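Local coordinates for protein lovastatin nonaketide synthase, polyketide synthase component (Aspergillus terreus, PDB 7CPX) that builds the polyketide backbone of lovastatin from malonyl-CoA, working as an iterative homodimeric megasynthase together with its partner protein LovC, at residues A89-S94 against P148-T153; Y1890-H1895 against A1907-N1912; N1398-L1403 against F1561-D1566. The protein carries 2 engineered substitutions. One frame throughout, in Å; residues are numbered along the deposited sequence.

How the contacts relate
Spread along one very long chain, the three contacts are separate, local packings in different parts of a megasynthase. Contact 1 lies in the ketosynthase and reaches the second subunit, contact 3 joins two loops, one of them following helix 1554-1561, downstream of strand 1542-1547, and contact 2 is part of a beta hairpin further along the chain. Centre to centre, contacts 1 and 2 are 81 Å apart, on opposite sides of the chain's centre, and contacts 1 and 3 are 95 Å apart. Even contacts 2 and 3 keep their nearest atoms about 43 Å from each other. None of them lies at an annotated catalytic residue or in the NADP pocket of the ketoreductase.

Contact 1: A89-S94 against P148-T153; sequences AGEAES and PTYSAT
In the ketosynthase domain, the beta turn from Pro148 to Ser151 that leads into helix 151-155 rests against helix 89-94, with Tyr150 lying on Glu91 and Pro148 on Ser94. Tyr150 occupies the N-cap position, and its side chain points at the neighbouring helix. There the aliphatic part of Glu91 meets the root of the phenol: Glu91 CB lies over one face of the ring, 3.9 Å from Tyr150 CG, and Glu91 CG is equally far from Tyr150 CB. The two side chains cross at about a right angle, yet carboxylate and ring planes are only 14° apart. Glu91 is extended throughout, CG lying opposite the backbone N (chi1 -175°), and carries its carboxylate past the tyrosine to a salt bridge with Arg163 of helix 159-168. One turn later, Ser94 faces the turn. Its CB packs on the Tyr150 carbonyl, while OG lies beside CB and CG of the Pro148 ring and donates back to Gly90 O at 2.6 Å. That carbonyl also receives Ser94 N, from the opposite face of its plane. Ile284 and Leu223 of the second subunit pack on Glu91 and Tyr150 respectively, which places the contact at the dimer interface. No hydrogen bond joins the two segments, so their union is one of van der Waals packing, while Ser94 OG is bonded within its own helix and Glu91 OE2 pairs with Arg163.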
ATOM      1  N   ALA A  89      21.547  24.651  -6.619  1.00 87.17           N
ATOM      2  CA  ALA A  89      21.152  23.325  -7.082  1.00 87.17           C
ATOM      3  C   ALA A  89      19.774  22.948  -6.553  1.00 87.17           C
ATOM      4  O   ALA A  89      18.924  22.451  -7.301  1.00 87.17           O
ATOM      5  CB  ALA A  89      22.192  22.291  -6.656  1.00 87.17           C
ATOM      6  N   GLY A  90      19.533  23.178  -5.263  1.00 86.89           N
ATOM      7  CA  GLY A  90      18.233  22.849  -4.701  1.00 86.89           C
ATOM      8  C   GLY A  90      17.115  23.645  -5.342  1.00 86.89           C
ATOM      9  O   GLY A  90      16.075  23.096  -5.715  1.00 86.89           O
ATOM     10  N   GLU A  91      17.317  24.955  -5.486  1.00 86.50           N
ATOM     11  CA  GLU A  91      16.302  25.791  -6.116  1.00 86.50           C
ATOM     12  C   GLU A  91      16.101  25.401  -7.573  1.00 86.50           C
ATOM     13  O   GLU A  91      14.964  25.340  -8.056  1.00 86.50           O
ATOM     14  CB  GLU A  91      16.691  27.263  -6.001  1.00 86.50           C
ATOM     15  CG  GLU A  91      15.638  28.224  -6.519  1.00 86.50           C
ATOM     16  CD  GLU A  91      16.025  29.674  -6.314  1.00 86.50           C
ATOM     17  OE1 GLU A  91      17.111  29.925  -5.752  1.00 86.50           O
ATOM     18  OE2 GLU A  91      15.245  30.562  -6.716  1.00 86.50           O
ATOM     19  N   ALA A  92      17.194  25.127  -8.289  1.00 85.11           N
ATOM     20  CA  ALA A  92      17.077  24.746  -9.693  1.00 85.11           C
ATOM     21  C   ALA A  92      16.295  23.450  -9.845  1.00 85.11           C
ATOM     22  O   ALA A  92      15.453  23.324 -10.742  1.00 85.11           O
ATOM     23  CB  ALA A  92      18.464  24.612 -10.318  1.00 85.11           C
ATOM     24  N   GLU A  93      16.560  22.470  -8.979  1.00 85.77           N
ATOM     25  CA  GLU A  93      15.759  21.252  -8.988  1.00 85.77           C
ATOM     26  C   GLU A  93      14.303  21.565  -8.681  1.00 85.77           C
ATOM     27  O   GLU A  93      13.392  21.019  -9.314  1.00 85.77           O
ATOM     28  CB  GLU A  93      16.316  20.251  -7.976  1.00 85.77           C
ATOM     29  CG  GLU A  93      17.687  19.708  -8.333  1.00 85.77           C
ATOM     30  CD  GLU A  93      18.273  18.838  -7.239  1.00 85.77           C
ATOM     31  OE1 GLU A  93      17.609  18.663  -6.196  1.00 85.77           O
ATOM     32  OE2 GLU A  93      19.400  18.330  -7.421  1.00 85.77           O
ATOM     33  N   SER A  94      14.066  22.455  -7.716  1.00 85.50           N
ATOM     34  CA  SER A  94      12.707  22.855  -7.380  1.00 85.50           C
ATOM     35  C   SER A  94      12.012  23.555  -8.538  1.00 85.50           C
ATOM     36  O   SER A  94      10.778  23.545  -8.604  1.00 85.50           O
ATOM     37  CB  SER A  94      12.727  23.778  -6.163  1.00 85.50           C
ATOM     38  OG  SER A  94      13.507  23.230  -5.118  1.00 85.50           O
ATOM     39  N   PRO A 148      11.072  19.947  -2.327  1.00 83.79           N
ATOM     40  CA  PRO A 148      12.207  20.770  -1.906  1.00 83.79           C
ATOM     41  C   PRO A 148      11.749  22.071  -1.267  1.00 83.79           C
ATOM     42  O   PRO A 148      10.604  22.503  -1.409  1.00 83.79           O
ATOM     43  CB  PRO A 148      12.967  21.025  -3.211  1.00 83.79           C
ATOM     44  CG  PRO A 148      11.928  20.938  -4.265  1.00 83.79           C
ATOM     45  CD  PRO A 148      10.938  19.908  -3.794  1.00 83.79           C
ATOM     46  N   THR A 149      12.682  22.700  -0.551  1.00 86.99           N
ATOM     47  CA  THR A 149      12.355  23.925   0.170  1.00 86.99           C
ATOM     48  C   THR A 149      11.895  25.019  -0.783  1.00 86.99           C
ATOM     49  O   THR A 149      10.924  25.730  -0.502  1.00 86.99           O
ATOM     50  CB  THR A 149      13.562  24.396   0.979  1.00 86.99           C
ATOM     51  OG1 THR A 149      14.702  24.515   0.120  1.00 86.99           O
ATOM     52  CG2 THR A 149      13.869  23.415   2.097  1.00 86.99           C
ATOM     53  N   TYR A 150      12.574  25.167  -1.918  1.00 86.03           N
ATOM     54  CA  TYR A 150      12.261  26.207  -2.887  1.00 86.03           C
ATOM     55  C   TYR A 150      11.213  25.766  -3.899  1.00 86.03           C
ATOM     56  O   TYR A 150      11.138  26.339  -4.991  1.00 86.03           O
ATOM     57  CB  TYR A 150      13.534  26.649  -3.608  1.00 86.03           C
ATOM     58  CG  TYR A 150      14.610  27.148  -2.674  1.00 86.03           C
ATOM     59  CD1 TYR A 150      15.550  26.279  -2.142  1.00 86.03           C
ATOM     60  CD2 TYR A 150      14.683  28.487  -2.321  1.00 86.03           C
ATOM     61  CE1 TYR A 150      16.534  26.728  -1.286  1.00 86.03           C
ATOM     62  CE2 TYR A 150      15.663  28.946  -1.466  1.00 86.03           C
ATOM     63  CZ  TYR A 150      16.587  28.064  -0.951  1.00 86.03           C
ATOM     64  OH  TYR A 150      17.567  28.516  -0.098  1.00 86.03           O
ATOM     65  N   SER A 151      10.405  24.759  -3.562  1.00 84.25           N
ATOM     66  CA  SER A 151       9.372  24.306  -4.487  1.00 84.25           C
ATOM     67  C   SER A 151       8.328  25.387  -4.721  1.00 84.25           C
ATOM     68  O   SER A 151       7.860  25.569  -5.849  1.00 84.25           O
ATOM     69  CB  SER A 151       8.712  23.037  -3.955  1.00 84.25           C
ATOM     70  OG  SER A 151       7.765  22.536  -4.882  1.00 84.25           O
ATOM     71  N   ALA A 152       7.950  26.113  -3.668  1.00 83.35           N
ATOM     72  CA  ALA A 152       6.905  27.123  -3.793  1.00 83.35           C
ATOM     73  C   ALA A 152       7.184  28.058  -4.963  1.00 83.35           C
ATOM     74  O   ALA A 152       6.403  28.136  -5.917  1.00 83.35           O
ATOM     75  CB  ALA A 152       6.787  27.913  -2.489  1.00 83.35           C
ATOM     76  N   THR A 153       8.308  28.772  -4.909  1.00 83.33           N
ATOM     77  CA  THR A 153       8.648  29.693  -5.986  1.00 83.33           C
ATOM     78  C   THR A 153       9.135  28.963  -7.229  1.00 83.33           C
ATOM     79  O   THR A 153       8.947  29.457  -8.346  1.00 83.33           O
ATOM     80  CB  THR A 153       9.715  30.683  -5.518  1.00 83.33           C
ATOM     81  OG1 THR A 153      10.860  29.967  -5.038  1.00 83.33           O
ATOM     82  CG2 THR A 153       9.170  31.564  -4.412  1.00 83.33           C
TER

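Contact 2: Y1890-H1895 against A1907-N1912; sequences YLVQGH and ALAERN
Tyr1890 and Asn1912 meet at the end of a beta hairpin, and their side chains cross at about a right angle. Asn1912 CB sits over the centre of the tyrosine ring, 3.5 Å from its centroid and 12° off the normal, a CH-pi contact. The asparagine has a left-handed backbone conformation, which probably helps bring CB over the ring. Its amide lies 18° from the ring plane, and its OD1 is hydrogen-bonded to Ser1876 OG. At the ring edge, in plane, is the carbonyl carbon of Glu1910.

Val1892, on the same face of the sheet as Tyr1890, packs on two alanines: both branches reach Ala1909 CB, CG1 at 3.6 Å, and CG2 also lies 4.0 Å from Ala1907 CB. On the other face, Leu1891 CD2 meets Leu1908 CD1 at 3.7 Å, and helix 1935-1953 packs on Leu1891. In the backbone, Val1892 and Ala1907 form a hydrogen-bonded antiparallel pair, with Val1892 N to Ala1907 O at 2.9 Å. Tyr1890 and Ala1909 form the next such pair, with Ala1909 N to Tyr1890 O at 2.8 Å, but their bonds are more bent as the strand runs out. Backbone bonding thus fixes the register of the hairpin, while small alanines admit the valine branches and the asparagine closes over the tyrosine, its polar end held by a third strand, 1869-1883.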
ATOM      1  N   TYR A1890     -17.988 -38.674  24.063  1.00117.31           N
ATOM      2  CA  TYR A1890     -18.427 -37.690  25.041  1.00117.31           C
ATOM      3  C   TYR A1890     -18.776 -38.398  26.341  1.00117.31           C
ATOM      4  O   TYR A1890     -19.573 -39.339  26.345  1.00117.31           O
ATOM      5  CB  TYR A1890     -19.642 -36.920  24.529  1.00117.31           C
ATOM      6  CG  TYR A1890     -19.406 -36.138  23.260  1.00117.31           C
ATOM      7  CD1 TYR A1890     -18.921 -34.840  23.302  1.00117.31           C
ATOM      8  CD2 TYR A1890     -19.698 -36.686  22.020  1.00117.31           C
ATOM      9  CE1 TYR A1890     -18.719 -34.115  22.145  1.00117.31           C
ATOM     10  CE2 TYR A1890     -19.499 -35.969  20.858  1.00117.31           C
ATOM     11  CZ  TYR A1890     -19.009 -34.684  20.925  1.00117.31           C
ATOM     12  OH  TYR A1890     -18.806 -33.969  19.768  1.00117.31           O
ATOM     13  N   LEU A1891     -18.191 -37.947  27.442  1.00122.36           N
ATOM     14  CA  LEU A1891     -18.497 -38.536  28.737  1.00122.36           C
ATOM     15  C   LEU A1891     -19.880 -38.069  29.172  1.00122.36           C
ATOM     16  O   LEU A1891     -20.111 -36.865  29.331  1.00122.36           O
ATOM     17  CB  LEU A1891     -17.438 -38.151  29.765  1.00122.36           C
ATOM     18  CG  LEU A1891     -17.475 -38.861  31.124  1.00122.36           C
ATOM     19  CD1 LEU A1891     -18.613 -38.353  31.997  1.00122.36           C
ATOM     20  CD2 LEU A1891     -17.582 -40.367  30.940  1.00122.36           C
ATOM     21  N   VAL A1892     -20.796 -39.014  29.365  1.00120.53           N
ATOM     22  CA  VAL A1892     -22.176 -38.704  29.709  1.00120.53           C
ATOM     23  C   VAL A1892     -22.539 -39.431  30.993  1.00120.53           C
ATOM     24  O   VAL A1892     -21.987 -40.488  31.312  1.00120.53           O
ATOM     25  CB  VAL A1892     -23.148 -39.092  28.573  1.00120.53           C
ATOM     26  CG1 VAL A1892     -22.768 -38.381  27.288  1.00120.53           C
ATOM     27  CG2 VAL A1892     -23.152 -40.599  28.372  1.00120.53           C
ATOM     28  N   GLN A1893     -23.478 -38.851  31.732  1.00122.92           N
ATOM     29  CA  GLN A1893     -24.021 -39.444  32.943  1.00122.92           C
ATOM     30  C   GLN A1893     -25.531 -39.292  32.909  1.00122.92           C
ATOM     31  O   GLN A1893     -26.044 -38.271  32.446  1.00122.92           O
ATOM     32  CB  GLN A1893     -23.447 -38.773  34.195  1.00122.92           C
ATOM     33  CG  GLN A1893     -24.001 -39.303  35.509  1.00122.92           C
ATOM     34  CD  GLN A1893     -23.453 -38.558  36.710  1.00122.92           C
ATOM     35  OE1 GLN A1893     -22.830 -37.506  36.570  1.00122.92           O
ATOM     36  NE2 GLN A1893     -23.683 -39.101  37.899  1.00122.92           N
ATOM     37  N   GLY A1894     -26.246 -40.301  33.391  1.00119.85           N
ATOM     38  CA  GLY A1894     -27.688 -40.191  33.438  1.00119.85           C
ATOM     39  C   GLY A1894     -28.352 -41.531  33.675  1.00119.85           C
ATOM     40  O   GLY A1894     -27.699 -42.534  33.961  1.00119.85           O
ATOM     41  N   HIS A1895     -29.674 -41.517  33.537  1.00121.29           N
ATOM     42  CA  HIS A1895     -30.496 -42.670  33.863  1.00121.29           C
ATOM     43  C   HIS A1895     -30.490 -43.703  32.744  1.00121.29           C
ATOM     44  O   HIS A1895     -30.249 -43.392  31.575  1.00121.29           O
ATOM     45  CB  HIS A1895     -31.936 -42.237  34.133  1.00121.29           C
ATOM     46  CG  HIS A1895     -32.113 -41.480  35.411  1.00121.29           C
ATOM     47  ND1 HIS A1895     -33.288 -40.837  35.735  1.00121.29           N
ATOM     48  CD2 HIS A1895     -31.268 -41.265  36.447  1.00121.29           C
ATOM     49  CE1 HIS A1895     -33.160 -40.260  36.916  1.00121.29           C
ATOM     50  NE2 HIS A1895     -31.944 -40.503  37.369  1.00121.29           N
ATOM     51  N   ALA A1907     -21.264 -43.244  30.913  1.00121.04           N
ATOM     52  CA  ALA A1907     -20.912 -43.925  29.678  1.00121.04           C
ATOM     53  C   ALA A1907     -20.117 -42.996  28.771  1.00121.04           C
ATOM     54  O   ALA A1907     -19.988 -41.794  29.022  1.00121.04           O
ATOM     55  CB  ALA A1907     -22.159 -44.433  28.948  1.00121.04           C
ATOM     56  N   LEU A1908     -19.575 -43.583  27.709  1.00120.55           N
ATOM     57  CA  LEU A1908     -18.814 -42.874  26.683  1.00120.55           C
ATOM     58  C   LEU A1908     -19.676 -42.834  25.423  1.00120.55           C
ATOM     59  O   LEU A1908     -19.564 -43.690  24.545  1.00120.55           O
ATOM     60  CB  LEU A1908     -17.475 -43.558  26.430  1.00120.55           C
ATOM     61  CG  LEU A1908     -16.336 -43.226  27.396  1.00120.55           C
ATOM     62  CD1 LEU A1908     -16.811 -43.265  28.837  1.00120.55           C
ATOM     63  CD2 LEU A1908     -15.183 -44.193  27.194  1.00120.55           C
ATOM     64  N   ALA A1909     -20.536 -41.823  25.341  1.00118.05           N
ATOM     65  CA  ALA A1909     -21.437 -41.668  24.214  1.00118.05           C
ATOM     66  C   ALA A1909     -20.669 -41.212  22.976  1.00118.05           C
ATOM     67  O   ALA A1909     -19.463 -40.952  23.012  1.00118.05           O
ATOM     68  CB  ALA A1909     -22.537 -40.668  24.559  1.00118.05           C
ATOM     69  N   GLU A1910     -21.396 -41.106  21.863  1.00115.31           N
ATOM     70  CA  GLU A1910     -20.826 -40.666  20.599  1.00115.31           C
ATOM     71  C   GLU A1910     -21.587 -39.510  19.967  1.00115.31           C
ATOM     72  O   GLU A1910     -21.285 -39.148  18.825  1.00115.31           O
ATOM     73  CB  GLU A1910     -20.776 -41.835  19.605  1.00115.31           C
ATOM     74  CG  GLU A1910     -19.935 -43.009  20.074  1.00115.31           C
ATOM     75  CD  GLU A1910     -19.999 -44.187  19.121  1.00115.31           C
ATOM     76  OE1 GLU A1910     -20.781 -44.126  18.150  1.00115.31           O
ATOM     77  OE2 GLU A1910     -19.267 -45.174  19.343  1.00115.31           O
ATOM     78  N   ARG A1911     -22.562 -38.922  20.665  1.00113.84           N
ATOM     79  CA  ARG A1911     -23.383 -37.862  20.098  1.00113.84           C
ATOM     80  C   ARG A1911     -23.587 -36.666  21.017  1.00113.84           C
ATOM     81  O   ARG A1911     -24.030 -35.618  20.533  1.00113.84           O
ATOM     82  CB  ARG A1911     -24.762 -38.412  19.699  1.00113.84           C
ATOM     83  CG  ARG A1911     -24.736 -39.343  18.498  1.00113.84           C
ATOM     84  CD  ARG A1911     -24.558 -38.571  17.201  1.00113.84           C
ATOM     85  NE  ARG A1911     -24.356 -39.455  16.057  1.00113.84           N
ATOM     86  CZ  ARG A1911     -23.174 -39.886  15.636  1.00113.84           C
ATOM     87  NH1 ARG A1911     -22.051 -39.538  16.245  1.00113.84           N
ATOM     88  NH2 ARG A1911     -23.116 -40.686  14.577  1.00113.84           N
ATOM     89  N   ASN A1912     -23.285 -36.778  22.307  1.00113.37           N
ATOM     90  CA  ASN A1912     -23.469 -35.680  23.252  1.00113.37           C
ATOM     91  C   ASN A1912     -24.918 -35.201  23.244  1.00113.37           C
ATOM     92  O   ASN A1912     -25.219 -34.032  22.995  1.00113.37           O
ATOM     93  CB  ASN A1912     -22.522 -34.523  22.935  1.00113.37           C
ATOM     94  CG  ASN A1912     -22.524 -33.458  24.011  1.00113.37           C
ATOM     95  OD1 ASN A1912     -22.871 -33.723  25.162  1.00113.37           O
ATOM     96  ND2 ASN A1912     -22.141 -32.242  23.641  1.00113.37           N
TER

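Contact 3: N1398-L1403 against F1561-D1566; sequences NPFDLL and FGLFAD
Phe1400 and Phe1564 hold their rings almost parallel, with planes 11° apart, yet do not truly stack: the rings are slid so far past each other that they barely overlap, and their centroids are 5.0 Å apart. They meet along their rims, Phe1564 CD1 beside Phe1400 CD2 and CE2, while Phe1564 CA lies over the face of the Phe1400 ring, offset toward the rim. Phe1564 CB follows at 3.5 Å from Phe1400 CE2. Leaving the backbone with CG anti to N (chi1 -163°), the Phe1564 side chain runs across that of Phe1400 at about a right angle.

Leu1563 fills the angle between Phe1400 and the preceding proline, its CB being 3.8 Å from Phe1400 CE1 and 3.7 Å from Pro1399 CB. The proline ring reaches further along the partner loop, where CG approaches Phe1564 CA at 3.6 Å and Ala1565 CB at 4.0 Å. The loop after helix 1389-1393 is in this way joined to the one after helix 1554-1561, itself downstream of methyltransferase strand 1542-1547. Val1385 touches both Leu1402 and Leu1563, linking the contact to helix 1376-1386, ahead of the first loop.

Asn1398 probably helps shape that loop. Its OD1 accepts Phe1400 N at 2.8 Å, in the carbonyl plane, as an Asx turn, and also takes Asp1401 N from well above that plane. With no hydrogen bond crossing between them, the loops adhere through van der Waals contacts, mostly of apolar side chains with some backbone, while the double grip of the asparagine oxygen would help present Pro1399 and Phe1400 in a fixed pose.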
ATOM      1  N   ASN A1398     -66.352   2.817  35.394  1.00190.56           N
ATOM      2  CA  ASN A1398     -66.317   1.788  34.363  1.00190.56           C
ATOM      3  C   ASN A1398     -66.517   0.418  35.004  1.00190.56           C
ATOM      4  O   ASN A1398     -65.841   0.096  35.988  1.00190.56           O
ATOM      5  CB  ASN A1398     -64.992   1.839  33.611  1.00190.56           C
ATOM      6  CG  ASN A1398     -64.915   0.826  32.484  1.00190.56           C
ATOM      7  OD1 ASN A1398     -65.192  -0.359  32.673  1.00190.56           O
ATOM      8  ND2 ASN A1398     -64.537   1.290  31.299  1.00190.56           N
ATOM      9  N   PRO A1399     -67.423  -0.414  34.484  1.00191.10           N
ATOM     10  CA  PRO A1399     -67.715  -1.687  35.166  1.00191.10           C
ATOM     11  C   PRO A1399     -66.518  -2.613  35.294  1.00191.10           C
ATOM     12  O   PRO A1399     -66.402  -3.313  36.308  1.00191.10           O
ATOM     13  CB  PRO A1399     -68.816  -2.303  34.292  1.00191.10           C
ATOM     14  CG  PRO A1399     -68.645  -1.672  32.955  1.00191.10           C
ATOM     15  CD  PRO A1399     -68.175  -0.279  33.224  1.00191.10           C
ATOM     16  N   PHE A1400     -65.622  -2.645  34.303  1.00189.24           N
ATOM     17  CA  PHE A1400     -64.488  -3.558  34.320  1.00189.24           C
ATOM     18  C   PHE A1400     -63.134  -2.872  34.393  1.00189.24           C
ATOM     19  O   PHE A1400     -62.154  -3.532  34.758  1.00189.24           O
ATOM     20  CB  PHE A1400     -64.504  -4.464  33.076  1.00189.24           C
ATOM     21  CG  PHE A1400     -65.611  -5.491  33.074  1.00189.24           C
ATOM     22  CD1 PHE A1400     -66.246  -5.869  34.248  1.00189.24           C
ATOM     23  CD2 PHE A1400     -66.008  -6.085  31.890  1.00189.24           C
ATOM     24  CE1 PHE A1400     -67.254  -6.812  34.235  1.00189.24           C
ATOM     25  CE2 PHE A1400     -67.015  -7.029  31.872  1.00189.24           C
ATOM     26  CZ  PHE A1400     -67.640  -7.392  33.047  1.00189.24           C
ATOM     27  N   ASP A1401     -63.038  -1.585  34.060  1.00190.23           N
ATOM     28  CA  ASP A1401     -61.774  -0.881  34.231  1.00190.23           C
ATOM     29  C   ASP A1401     -61.475  -0.587  35.694  1.00190.23           C
ATOM     30  O   ASP A1401     -60.379  -0.100  35.997  1.00190.23           O
ATOM     31  CB  ASP A1401     -61.772   0.420  33.429  1.00190.23           C
ATOM     32  CG  ASP A1401     -60.385   1.013  33.284  1.00190.23           C
ATOM     33  OD1 ASP A1401     -59.555   0.417  32.566  1.00190.23           O
ATOM     34  OD2 ASP A1401     -60.125   2.074  33.889  1.00190.23           O
ATOM     35  N   LEU A1402     -62.420  -0.859  36.601  1.00191.34           N
ATOM     36  CA  LEU A1402     -62.151  -0.706  38.028  1.00191.34           C
ATOM     37  C   LEU A1402     -60.845  -1.384  38.424  1.00191.34           C
ATOM     38  O   LEU A1402     -60.190  -0.957  39.381  1.00191.34           O
ATOM     39  CB  LEU A1402     -63.315  -1.264  38.857  1.00191.34           C
ATOM     40  CG  LEU A1402     -64.181  -2.387  38.273  1.00191.34           C
ATOM     41  CD1 LEU A1402     -63.353  -3.606  37.905  1.00191.34           C
ATOM     42  CD2 LEU A1402     -65.278  -2.767  39.254  1.00191.34           C
ATOM     43  N   LEU A1403     -60.453  -2.432  37.707  1.00189.52           N
ATOM     44  CA  LEU A1403     -59.118  -3.000  37.808  1.00189.52           C
ATOM     45  C   LEU A1403     -58.320  -2.529  36.601  1.00189.52           C
ATOM     46  O   LEU A1403     -58.762  -2.690  35.458  1.00189.52           O
ATOM     47  CB  LEU A1403     -59.165  -4.527  37.868  1.00189.52           C
ATOM     48  CG  LEU A1403     -58.017  -5.205  38.625  1.00189.52           C
ATOM     49  CD1 LEU A1403     -56.667  -4.827  38.036  1.00189.52           C
ATOM     50  CD2 LEU A1403     -58.066  -4.855  40.106  1.00189.52           C
ATOM     51  N   PHE A1561     -70.301 -10.651  35.441  1.00183.55           N
ATOM     52  CA  PHE A1561     -71.190 -10.465  34.300  1.00183.55           C
ATOM     53  C   PHE A1561     -72.150  -9.307  34.531  1.00183.55           C
ATOM     54  O   PHE A1561     -72.398  -8.509  33.619  1.00183.55           O
ATOM     55  CB  PHE A1561     -71.955 -11.757  34.021  1.00183.55           C
ATOM     56  CG  PHE A1561     -71.136 -12.798  33.317  1.00183.55           C
ATOM     57  CD1 PHE A1561     -70.190 -13.535  34.006  1.00183.55           C
ATOM     58  CD2 PHE A1561     -71.308 -13.034  31.963  1.00183.55           C
ATOM     59  CE1 PHE A1561     -69.431 -14.493  33.358  1.00183.55           C
ATOM     60  CE2 PHE A1561     -70.552 -13.989  31.311  1.00183.55           C
ATOM     61  CZ  PHE A1561     -69.613 -14.721  32.010  1.00183.55           C
ATOM     62  N   GLY A1562     -72.676  -9.175  35.749  1.00187.23           N
ATOM     63  CA  GLY A1562     -73.689  -8.165  36.007  1.00187.23           C
ATOM     64  C   GLY A1562     -73.201  -6.730  35.913  1.00187.23           C
ATOM     65  O   GLY A1562     -74.000  -5.814  36.144  1.00187.23           O
ATOM     66  N   LEU A1563     -71.928  -6.505  35.582  1.00189.46           N
ATOM     67  CA  LEU A1563     -71.371  -5.157  35.628  1.00189.46           C
ATOM     68  C   LEU A1563     -71.275  -4.490  34.260  1.00189.46           C
ATOM     69  O   LEU A1563     -71.591  -3.301  34.137  1.00189.46           O
ATOM     70  CB  LEU A1563     -69.981  -5.185  36.269  1.00189.46           C
ATOM     71  CG  LEU A1563     -69.885  -5.779  37.675  1.00189.46           C
ATOM     72  CD1 LEU A1563     -68.494  -5.554  38.246  1.00189.46           C
ATOM     73  CD2 LEU A1563     -70.945  -5.198  38.599  1.00189.46           C
ATOM     74  N   PHE A1564     -70.865  -5.227  33.227  1.00186.30           N
ATOM     75  CA  PHE A1564     -70.399  -4.615  31.984  1.00186.30           C
ATOM     76  C   PHE A1564     -71.392  -3.605  31.420  1.00186.30           C
ATOM     77  O   PHE A1564     -72.587  -3.651  31.728  1.00186.30           O
ATOM     78  CB  PHE A1564     -70.103  -5.697  30.943  1.00186.30           C
ATOM     79  CG  PHE A1564     -69.246  -5.223  29.799  1.00186.30           C
ATOM     80  CD1 PHE A1564     -68.098  -4.481  30.033  1.00186.30           C
ATOM     81  CD2 PHE A1564     -69.578  -5.533  28.492  1.00186.30           C
ATOM     82  CE1 PHE A1564     -67.307  -4.049  28.987  1.00186.30           C
ATOM     83  CE2 PHE A1564     -68.787  -5.104  27.442  1.00186.30           C
ATOM     84  CZ  PHE A1564     -67.653  -4.361  27.691  1.00186.30           C
ATOM     85  N   ALA A1565     -70.895  -2.690  30.585  1.00186.98           N
ATOM     86  CA  ALA A1565     -71.649  -1.521  30.154  1.00186.98           C
ATOM     87  C   ALA A1565     -72.549  -1.776  28.954  1.00186.98           C
ATOM     88  O   ALA A1565     -73.335  -0.890  28.597  1.00186.98           O
ATOM     89  CB  ALA A1565     -70.687  -0.375  29.821  1.00186.98           C
ATOM     90  N   ASP A1566     -72.454  -2.938  28.307  1.00181.63           N
ATOM     91  CA  ASP A1566     -73.379  -3.265  27.231  1.00181.63           C
ATOM     92  C   ASP A1566     -73.841  -4.714  27.246  1.00181.63           C
ATOM     93  O   ASP A1566     -74.596  -5.107  26.352  1.00181.63           O
ATOM     94  CB  ASP A1566     -72.750  -2.940  25.862  1.00181.63           C
ATOM     95  CG  ASP A1566     -71.536  -3.798  25.550  1.00181.63           C
ATOM     96  OD1 ASP A1566     -71.329  -4.825  26.228  1.00181.63           O
ATOM     97  OD2 ASP A1566     -70.785  -3.442  24.618  1.00181.63           O
TER